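Local coordinates for nitrite oxidoreductase subunit A (Kuenenia stuttgartiensis, PDB 7B04), which is a NarG-like member of the molybdopterin oxidoreductase family that holds a molybdenum atom and an iron/sulfur cluster, at residues Arg622-Asn627 with Tyr881-Thr886; Pro629-Lys634 with Arg869-Gly874. All blocks are in the same frame, centred on the assembly; numbering follows the deposited sequence.

Interaction 1: residues Arg622-Asn627 with Tyr881-Thr886; sequences RPLIVN and YWEDRT
Leu624 and Val626 make the close part of this contact, each setting a branched end against the first turn of helix 882-887. The side chains of Leu624 and Glu883 run past each other in opposite senses, and Leu624 CD1 lies alongside the carboxylate, 3.1 Å from Glu883 OE1. The other leucine methyl goes elsewhere: Leu624 CD2 meets Thr886 CG2 at 4.1 Å, the two side chains reaching for each other tip to tip. Thr886 can offer that methyl because its hydroxyl is turned back on the helix, where Thr886 OG1 bonds to Trp882 O at 2.6 Å, on the opposite face of that carbonyl from Thr886 N. Val626 lays CG2 over the helix backbone, 3.9 Å from Glu883 O, where it also touches Asp884 OD1. Glu883 is buried and bent at chi2 (-77°), which swings the carboxylate across toward the leucine; OE2 lies at the edge of the Trp882 ring and has a weak hydrogen bond from His619. The packing thins toward Asn627 and Tyr881, both exposed, which add almost nothing to it. With the axes of 625-627 and 882-886 at 97° and 8.4 Å apart, this is a beta-hairpin strand laid across the N-terminal turn of a helix, joined by side-chain packing.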
ATOM      1  N   ARG B 622       0.583  33.296  10.736  1.00 37.60           N
ATOM      2  CA  ARG B 622       0.726  34.026  11.991  1.00 35.12           C
ATOM      3  C   ARG B 622       1.436  33.162  13.025  1.00 39.33           C
ATOM      4  O   ARG B 622       1.234  31.939  13.052  1.00 38.22           O
ATOM      5  CB  ARG B 622      -0.633  34.483  12.539  1.00 36.94           C
ATOM      6  CG  ARG B 622      -1.447  35.325  11.560  1.00 45.26           C
ATOM      7  CD  ARG B 622      -0.799  36.680  11.307  1.00 41.25           C
ATOM      8  NE  ARG B 622      -1.639  37.551  10.488  1.00 39.53           N
ATOM      9  CZ  ARG B 622      -1.578  37.624   9.162  1.00 49.44           C
ATOM     10  NH1 ARG B 622      -0.710  36.878   8.491  1.00 43.85           N
ATOM     11  NH2 ARG B 622      -2.385  38.445   8.505  1.00 50.75           N
ATOM     12  N   PRO B 623       2.273  33.751  13.874  1.00 40.35           N
ATOM     13  CA  PRO B 623       2.815  33.019  15.023  1.00 33.17           C
ATOM     14  C   PRO B 623       1.749  32.876  16.104  1.00 33.82           C
ATOM     15  O   PRO B 623       0.635  33.383  15.983  1.00 40.12           O
ATOM     16  CB  PRO B 623       3.974  33.905  15.498  1.00 34.05           C
ATOM     17  CG  PRO B 623       4.243  34.851  14.361  1.00 37.11           C
ATOM     18  CD  PRO B 623       2.908  35.068  13.723  1.00 35.95           C
ATOM     19  N   LEU B 624       2.109  32.178  17.180  1.00 39.24           N
ATOM     20  CA  LEU B 624       1.195  32.012  18.308  1.00 41.89           C
ATOM     21  C   LEU B 624       1.207  33.300  19.114  1.00 47.61           C
ATOM     22  O   LEU B 624       2.055  33.520  19.978  1.00 48.94           O
ATOM     23  CB  LEU B 624       1.580  30.814  19.166  1.00 43.51           C
ATOM     24  CG  LEU B 624       0.842  30.640  20.502  1.00 41.14           C
ATOM     25  CD1 LEU B 624      -0.665  30.617  20.321  1.00 37.43           C
ATOM     26  CD2 LEU B 624       1.306  29.377  21.203  1.00 40.44           C
ATOM     27  N   ILE B 625       0.249  34.168  18.814  1.00 45.68           N
ATOM     28  CA  ILE B 625       0.036  35.402  19.553  1.00 43.97           C
ATOM     29  C   ILE B 625      -1.394  35.372  20.059  1.00 50.61           C
ATOM     30  O   ILE B 625      -2.336  35.263  19.260  1.00 58.33           O
ATOM     31  CB  ILE B 625       0.270  36.647  18.686  1.00 35.67           C
ATOM     32  CG1 ILE B 625       1.613  36.567  17.955  1.00 39.13           C
ATOM     33  CG2 ILE B 625       0.192  37.907  19.542  1.00 41.93           C
ATOM     34  CD1 ILE B 625       1.703  37.508  16.779  1.00 42.22           C
ATOM     35  N   VAL B 626      -1.563  35.474  21.372  1.00 40.49           N
ATOM     36  CA  VAL B 626      -2.883  35.447  21.979  1.00 46.17           C
ATOM     37  C   VAL B 626      -2.998  36.717  22.808  1.00 46.88           C
ATOM     38  O   VAL B 626      -2.037  37.139  23.469  1.00 44.65           O
ATOM     39  CB  VAL B 626      -3.151  34.181  22.824  1.00 50.16           C
ATOM     40  CG1 VAL B 626      -2.266  34.136  24.051  1.00 50.44           C
ATOM     41  CG2 VAL B 626      -4.611  34.127  23.227  1.00 47.48           C
ATOM     42  N   ASN B 627      -4.175  37.335  22.763  1.00 51.46           N
ATOM     43  CA  ASN B 627      -4.418  38.580  23.489  1.00 48.21           C
ATOM     44  C   ASN B 627      -4.934  38.204  24.878  1.00 45.96           C
ATOM     45  O   ASN B 627      -6.136  38.176  25.172  1.00 50.98           O
ATOM     46  CB  ASN B 627      -5.361  39.475  22.704  1.00 45.19           C
ATOM     47  CG  ASN B 627      -4.696  40.096  21.475  1.00 55.14           C
ATOM     48  OD1 ASN B 627      -3.488  40.331  21.459  1.00 54.62           O
ATOM     49  ND2 ASN B 627      -5.487  40.350  20.437  1.00 55.75           N
ATOM     50  N   TYR B 881     -12.085  29.871  21.644  1.00 39.22           N
ATOM     51  CA  TYR B 881     -11.132  30.222  20.605  1.00 42.76           C
ATOM     52  C   TYR B 881      -9.898  29.338  20.723  1.00 45.42           C
ATOM     53  O   TYR B 881      -9.388  29.100  21.821  1.00 43.12           O
ATOM     54  CB  TYR B 881     -10.749  31.698  20.716  1.00 42.30           C
ATOM     55  CG  TYR B 881      -9.945  32.234  19.553  1.00 37.73           C
ATOM     56  CD1 TYR B 881     -10.476  32.269  18.271  1.00 37.53           C
ATOM     57  CD2 TYR B 881      -8.663  32.727  19.742  1.00 39.12           C
ATOM     58  CE1 TYR B 881      -9.746  32.768  17.208  1.00 37.27           C
ATOM     59  CE2 TYR B 881      -7.929  33.231  18.688  1.00 32.26           C
ATOM     60  CZ  TYR B 881      -8.471  33.244  17.423  1.00 35.78           C
ATOM     61  OH  TYR B 881      -7.734  33.744  16.373  1.00 44.25           O
ATOM     62  N   TRP B 882      -9.424  28.843  19.579  1.00 42.43           N
ATOM     63  CA  TRP B 882      -8.381  27.821  19.587  1.00 45.68           C
ATOM     64  C   TRP B 882      -7.085  28.347  20.192  1.00 49.39           C
ATOM     65  O   TRP B 882      -6.390  27.620  20.911  1.00 48.10           O
ATOM     66  CB  TRP B 882      -8.151  27.309  18.168  1.00 38.90           C
ATOM     67  CG  TRP B 882      -8.144  28.406  17.160  1.00 38.43           C
ATOM     68  CD1 TRP B 882      -7.101  29.225  16.857  1.00 36.16           C
ATOM     69  CD2 TRP B 882      -9.237  28.822  16.332  1.00 33.93           C
ATOM     70  NE1 TRP B 882      -7.470  30.124  15.885  1.00 36.55           N
ATOM     71  CE2 TRP B 882      -8.777  29.894  15.544  1.00 36.21           C
ATOM     72  CE3 TRP B 882     -10.558  28.388  16.178  1.00 34.76           C
ATOM     73  CZ2 TRP B 882      -9.590  30.541  14.615  1.00 35.86           C
ATOM     74  CZ3 TRP B 882     -11.363  29.033  15.256  1.00 40.67           C
ATOM     75  CH2 TRP B 882     -10.876  30.097  14.486  1.00 37.50           C
ATOM     76  N   GLU B 883      -6.737  29.607  19.909  1.00 43.42           N
ATOM     77  CA  GLU B 883      -5.509  30.167  20.467  1.00 40.65           C
ATOM     78  C   GLU B 883      -5.612  30.342  21.976  1.00 45.99           C
ATOM     79  O   GLU B 883      -4.597  30.264  22.678  1.00 42.10           O
ATOM     80  CB  GLU B 883      -5.182  31.503  19.801  1.00 46.07           C
ATOM     81  CG  GLU B 883      -5.086  31.428  18.292  1.00 45.73           C
ATOM     82  CD  GLU B 883      -3.793  30.807  17.823  1.00 53.33           C
ATOM     83  OE1 GLU B 883      -2.719  31.372  18.111  1.00 53.08           O
ATOM     84  OE2 GLU B 883      -3.856  29.742  17.181  1.00 51.65           O
ATOM     85  N   ASP B 884      -6.822  30.578  22.490  1.00 49.66           N
ATOM     86  CA  ASP B 884      -7.006  30.635  23.937  1.00 40.76           C
ATOM     87  C   ASP B 884      -6.823  29.256  24.552  1.00 40.48           C
ATOM     88  O   ASP B 884      -6.147  29.109  25.577  1.00 43.59           O
ATOM     89  CB  ASP B 884      -8.388  31.194  24.277  1.00 42.23           C
ATOM     90  CG  ASP B 884      -8.538  32.659  23.909  1.00 45.35           C
ATOM     91  OD1 ASP B 884      -7.526  33.387  23.926  1.00 46.75           O
ATOM     92  OD2 ASP B 884      -9.672  33.084  23.606  1.00 41.60           O
ATOM     93  N   ARG B 885      -7.416  28.231  23.933  1.00 44.43           N
ATOM     94  CA  ARG B 885      -7.295  26.872  24.447  1.00 43.50           C
ATOM     95  C   ARG B 885      -5.859  26.376  24.364  1.00 46.34           C
ATOM     96  O   ARG B 885      -5.459  25.499  25.138  1.00 42.69           O
ATOM     97  CB  ARG B 885      -8.207  25.932  23.658  1.00 41.23           C
ATOM     98  CG  ARG B 885      -9.694  26.174  23.839  1.00 44.36           C
ATOM     99  CD  ARG B 885     -10.505  25.259  22.928  1.00 43.88           C
ATOM    100  NE  ARG B 885     -10.605  25.779  21.566  1.00 46.05           N
ATOM    101  CZ  ARG B 885     -10.782  25.023  20.486  1.00 44.77           C
ATOM    102  NH1 ARG B 885     -10.874  23.706  20.605  1.00 48.06           N
ATOM    103  NH2 ARG B 885     -10.866  25.583  19.287  1.00 44.88           N
ATOM    104  N   THR B 886      -5.080  26.923  23.429  1.00 44.88           N
ATOM    105  CA  THR B 886      -3.705  26.479  23.239  1.00 41.81           C
ATOM    106  C   THR B 886      -2.842  26.751  24.466  1.00 46.45           C
ATOM    107  O   THR B 886      -1.933  25.969  24.771  1.00 47.70           O
ATOM    108  CB  THR B 886      -3.111  27.167  22.009  1.00 45.37           C
ATOM    109  OG1 THR B 886      -3.911  26.871  20.857  1.00 42.10           O
ATOM    110  CG2 THR B 886      -1.694  26.698  21.766  1.00 46.17           C
TER

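Interaction 2: residues Pro629-Lys634 with Arg869-Gly874; sequences PKYGRK and RPDDYG
Tyr631 and Asp871 supply the hydrogen bond that joins the two segments: the side chains come from opposite directions, and Tyr631 OH donates to Asp871 OD2. The modelled 2.4 Å between Tyr631 OH and Asp871 OD2 is doubtful as a length at this resolution; the carboxylate oxygen is modelled at the ring edge, near its plane, with the two flat groups turned 59° apart. The charged part is looser. Lys630, its chain bent at chi3 (-95°), brings its ammonium over the two aspartates, both oxygens on the same side of it, as a salt-bridge network, but both bridges are long: Lys630 NZ is 3.7 Å from Asp871 OD1 and 3.8 Å from Asp872 OD1. The same two oxygens close successive Asx turns, Tyr873 N to Asp871 OD1 and Gly874 N to Asp872 OD1, each 2.6 Å, which curl segment 869-874 against the connection of the 625-635 beta hairpin and fix both carboxylates where the lysine approaches. Apolar packing centres on Tyr873, the buried member. The two tyrosine side chains cross at about a right angle, Tyr631 CE2 4.0 Å from Tyr873 CD1, and the methylene chain of Lys634 crosses the Tyr873 side chain as well, Lys634 CE 3.8 Å from Tyr873 CE1. Asp871 CG lies over the centre of one face of the Tyr873 ring, and Phe636 packs edge-to-face with it. At the backbone, Lys630 CB rests 3.6 Å from Tyr873 O.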
ATOM      1  N   PRO B 629      -5.945  38.126  28.706  1.00 57.49           N
ATOM      2  CA  PRO B 629      -6.497  39.143  29.609  1.00 62.75           C
ATOM      3  C   PRO B 629      -5.575  39.501  30.761  1.00 61.36           C
ATOM      4  O   PRO B 629      -5.580  40.655  31.200  1.00 65.18           O
ATOM      5  CB  PRO B 629      -7.790  38.496  30.112  1.00 49.18           C
ATOM      6  CG  PRO B 629      -7.528  37.038  30.043  1.00 41.14           C
ATOM      7  CD  PRO B 629      -6.658  36.828  28.830  1.00 51.57           C
ATOM      8  N   LYS B 630      -4.688  38.591  31.183  1.00 50.32           N
ATOM      9  CA  LYS B 630      -3.838  38.885  32.340  1.00 46.46           C
ATOM     10  C   LYS B 630      -2.639  39.753  31.971  1.00 54.47           C
ATOM     11  O   LYS B 630      -2.299  40.696  32.698  1.00 55.92           O
ATOM     12  CB  LYS B 630      -3.368  37.592  33.013  1.00 44.62           C
ATOM     13  CG  LYS B 630      -2.852  37.797  34.443  1.00 40.51           C
ATOM     14  CD  LYS B 630      -2.225  36.518  35.003  1.00 43.09           C
ATOM     15  CE  LYS B 630      -3.200  35.691  35.823  1.00 49.25           C
ATOM     16  NZ  LYS B 630      -2.485  34.686  36.670  1.00 43.58           N
ATOM     17  N   TYR B 631      -1.967  39.439  30.868  1.00 52.47           N
ATOM     18  CA  TYR B 631      -0.794  40.192  30.443  1.00 42.76           C
ATOM     19  C   TYR B 631      -0.945  40.641  29.001  1.00 45.84           C
ATOM     20  O   TYR B 631      -0.032  40.505  28.183  1.00 51.29           O
ATOM     21  CB  TYR B 631       0.500  39.399  30.540  1.00 44.64           C
ATOM     22  CG  TYR B 631       0.643  38.447  31.703  1.00 53.46           C
ATOM     23  CD1 TYR B 631       1.402  38.796  32.812  1.00 47.13           C
ATOM     24  CD2 TYR B 631       0.076  37.181  31.668  1.00 56.74           C
ATOM     25  CE1 TYR B 631       1.563  37.926  33.864  1.00 48.40           C
ATOM     26  CE2 TYR B 631       0.233  36.306  32.712  1.00 57.37           C
ATOM     27  CZ  TYR B 631       0.977  36.681  33.811  1.00 50.21           C
ATOM     28  OH  TYR B 631       1.126  35.798  34.855  1.00 51.81           O
ATOM     29  N   GLY B 632      -2.099  41.229  28.688  1.00 46.08           N
ATOM     30  CA  GLY B 632      -2.431  41.683  27.346  1.00 54.39           C
ATOM     31  C   GLY B 632      -1.952  40.816  26.197  1.00 51.93           C
ATOM     32  O   GLY B 632      -1.988  39.586  26.276  1.00 50.65           O
ATOM     33  N   ARG B 633      -1.489  41.448  25.122  1.00 43.47           N
ATOM     34  CA  ARG B 633      -0.978  40.723  23.963  1.00 37.35           C
ATOM     35  C   ARG B 633       0.380  40.114  24.287  1.00 44.18           C
ATOM     36  O   ARG B 633       1.369  40.833  24.456  1.00 51.88           O
ATOM     37  CB  ARG B 633      -0.886  41.659  22.762  1.00 40.87           C
ATOM     38  CG  ARG B 633      -0.295  41.031  21.510  1.00 43.13           C
ATOM     39  CD  ARG B 633       1.137  41.493  21.281  1.00 47.00           C
ATOM     40  NE  ARG B 633       1.703  40.954  20.048  1.00 48.66           N
ATOM     41  CZ  ARG B 633       1.528  41.497  18.846  1.00 49.58           C
ATOM     42  NH1 ARG B 633       0.800  42.597  18.713  1.00 47.46           N
ATOM     43  NH2 ARG B 633       2.081  40.939  17.778  1.00 42.83           N
ATOM     44  N   LYS B 634       0.428  38.787  24.384  1.00 44.09           N
ATOM     45  CA  LYS B 634       1.658  38.054  24.647  1.00 49.00           C
ATOM     46  C   LYS B 634       1.978  37.161  23.456  1.00 49.80           C
ATOM     47  O   LYS B 634       1.082  36.528  22.888  1.00 53.97           O
ATOM     48  CB  LYS B 634       1.542  37.209  25.919  1.00 43.75           C
ATOM     49  CG  LYS B 634       2.790  36.400  26.245  1.00 43.10           C
ATOM     50  CD  LYS B 634       2.659  35.688  27.581  1.00 49.78           C
ATOM     51  CE  LYS B 634       3.821  34.735  27.816  1.00 55.00           C
ATOM     52  NZ  LYS B 634       5.121  35.452  27.940  1.00 43.03           N
ATOM     53  N   ARG B 869       3.282  24.299  39.021  1.00 50.55           N
ATOM     54  CA  ARG B 869       2.750  25.635  39.286  1.00 52.14           C
ATOM     55  C   ARG B 869       2.638  26.391  37.971  1.00 52.10           C
ATOM     56  O   ARG B 869       3.433  27.293  37.682  1.00 53.05           O
ATOM     57  CB  ARG B 869       3.629  26.394  40.280  1.00 55.58           C
ATOM     58  CG  ARG B 869       4.410  25.502  41.220  1.00 60.59           C
ATOM     59  CD  ARG B 869       4.610  26.160  42.570  1.00 59.25           C
ATOM     60  NE  ARG B 869       5.374  25.309  43.475  1.00 61.20           N
ATOM     61  CZ  ARG B 869       6.533  25.655  44.022  1.00 67.93           C
ATOM     62  NH1 ARG B 869       7.065  26.840  43.754  1.00 60.92           N
ATOM     63  NH2 ARG B 869       7.162  24.816  44.834  1.00 63.17           N
ATOM     64  N   PRO B 870       1.655  26.047  37.148  1.00 50.51           N
ATOM     65  CA  PRO B 870       1.537  26.677  35.836  1.00 51.97           C
ATOM     66  C   PRO B 870       0.872  28.037  35.936  1.00 53.74           C
ATOM     67  O   PRO B 870       0.357  28.453  36.977  1.00 55.95           O
ATOM     68  CB  PRO B 870       0.654  25.702  35.057  1.00 52.77           C
ATOM     69  CG  PRO B 870      -0.218  25.108  36.097  1.00 48.10           C
ATOM     70  CD  PRO B 870       0.626  25.012  37.350  1.00 44.31           C
ATOM     71  N   ASP B 871       0.890  28.772  34.827  1.00 47.42           N
ATOM     72  CA  ASP B 871       0.187  30.077  34.795  1.00 50.93           C
ATOM     73  C   ASP B 871      -0.980  29.868  33.846  1.00 51.38           C
ATOM     74  O   ASP B 871      -0.736  29.378  32.782  1.00 54.32           O
ATOM     75  CB  ASP B 871       1.102  31.236  34.392  1.00 55.38           C
ATOM     76  CG  ASP B 871       0.381  32.550  34.150  1.00 55.56           C
ATOM     77  OD1 ASP B 871      -0.825  32.534  34.099  1.00 55.68           O
ATOM     78  OD2 ASP B 871       1.042  33.570  34.006  1.00 52.30           O
ATOM     79  N   ASP B 872      -2.194  30.205  34.261  1.00 47.70           N
ATOM     80  CA  ASP B 872      -3.385  29.962  33.418  1.00 45.63           C
ATOM     81  C   ASP B 872      -3.562  31.070  32.387  1.00 46.11           C
ATOM     82  O   ASP B 872      -4.368  30.888  31.503  1.00 39.88           O
ATOM     83  CB  ASP B 872      -4.619  29.785  34.295  1.00 45.40           C
ATOM     84  CG  ASP B 872      -5.156  31.089  34.831  1.00 57.51           C
ATOM     85  OD1 ASP B 872      -4.465  32.074  34.721  1.00 67.45           O
ATOM     86  OD2 ASP B 872      -6.261  31.097  35.346  1.00 56.87           O
ATOM     87  N   TYR B 873      -2.862  32.189  32.575  1.00 50.52           N
ATOM     88  CA  TYR B 873      -2.899  33.435  31.761  1.00 43.02           C
ATOM     89  C   TYR B 873      -4.256  34.116  31.885  1.00 45.01           C
ATOM     90  O   TYR B 873      -4.629  34.836  30.991  1.00 47.97           O
ATOM     91  CB  TYR B 873      -2.505  33.204  30.306  1.00 39.27           C
ATOM     92  CG  TYR B 873      -1.150  32.584  30.123  1.00 47.01           C
ATOM     93  CD1 TYR B 873      -0.034  33.367  29.940  1.00 50.17           C
ATOM     94  CD2 TYR B 873      -0.981  31.218  30.153  1.00 44.33           C
ATOM     95  CE1 TYR B 873       1.216  32.811  29.782  1.00 52.41           C
ATOM     96  CE2 TYR B 873       0.263  30.646  30.004  1.00 42.21           C
ATOM     97  CZ  TYR B 873       1.363  31.445  29.814  1.00 48.52           C
ATOM     98  OH  TYR B 873       2.594  30.903  29.655  1.00 49.31           O
ATOM     99  N   GLY B 874      -4.949  33.910  32.995  1.00 52.75           N
ATOM    100  CA  GLY B 874      -6.266  34.521  33.201  1.00 50.86           C
ATOM    101  C   GLY B 874      -7.205  34.164  32.079  1.00 53.87           C
ATOM    102  O   GLY B 874      -7.926  35.046  31.630  1.00 56.79           O
TER

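Overall arrangement
Both contacts belong to one beta hairpin, strands 625-627 and 633-635, which pair as a two-stranded antiparallel sheet. Interaction 1 uses the first strand and the residues leading into it; interaction 2 uses the connection and the start of the second. Their centres lie about 12 Å apart, on the same side of the chain's centre, and Val626 O to Lys634 N at 3.1 Å, a probable hydrogen bond, ties them together. Along the chain the order is 622-627, 629-634, 869-874, 881-886, so interaction 2 falls between the partners of interaction 1. The hairpin thus meets helix 882-887 in the interior and the loop preceding that helix at the surface.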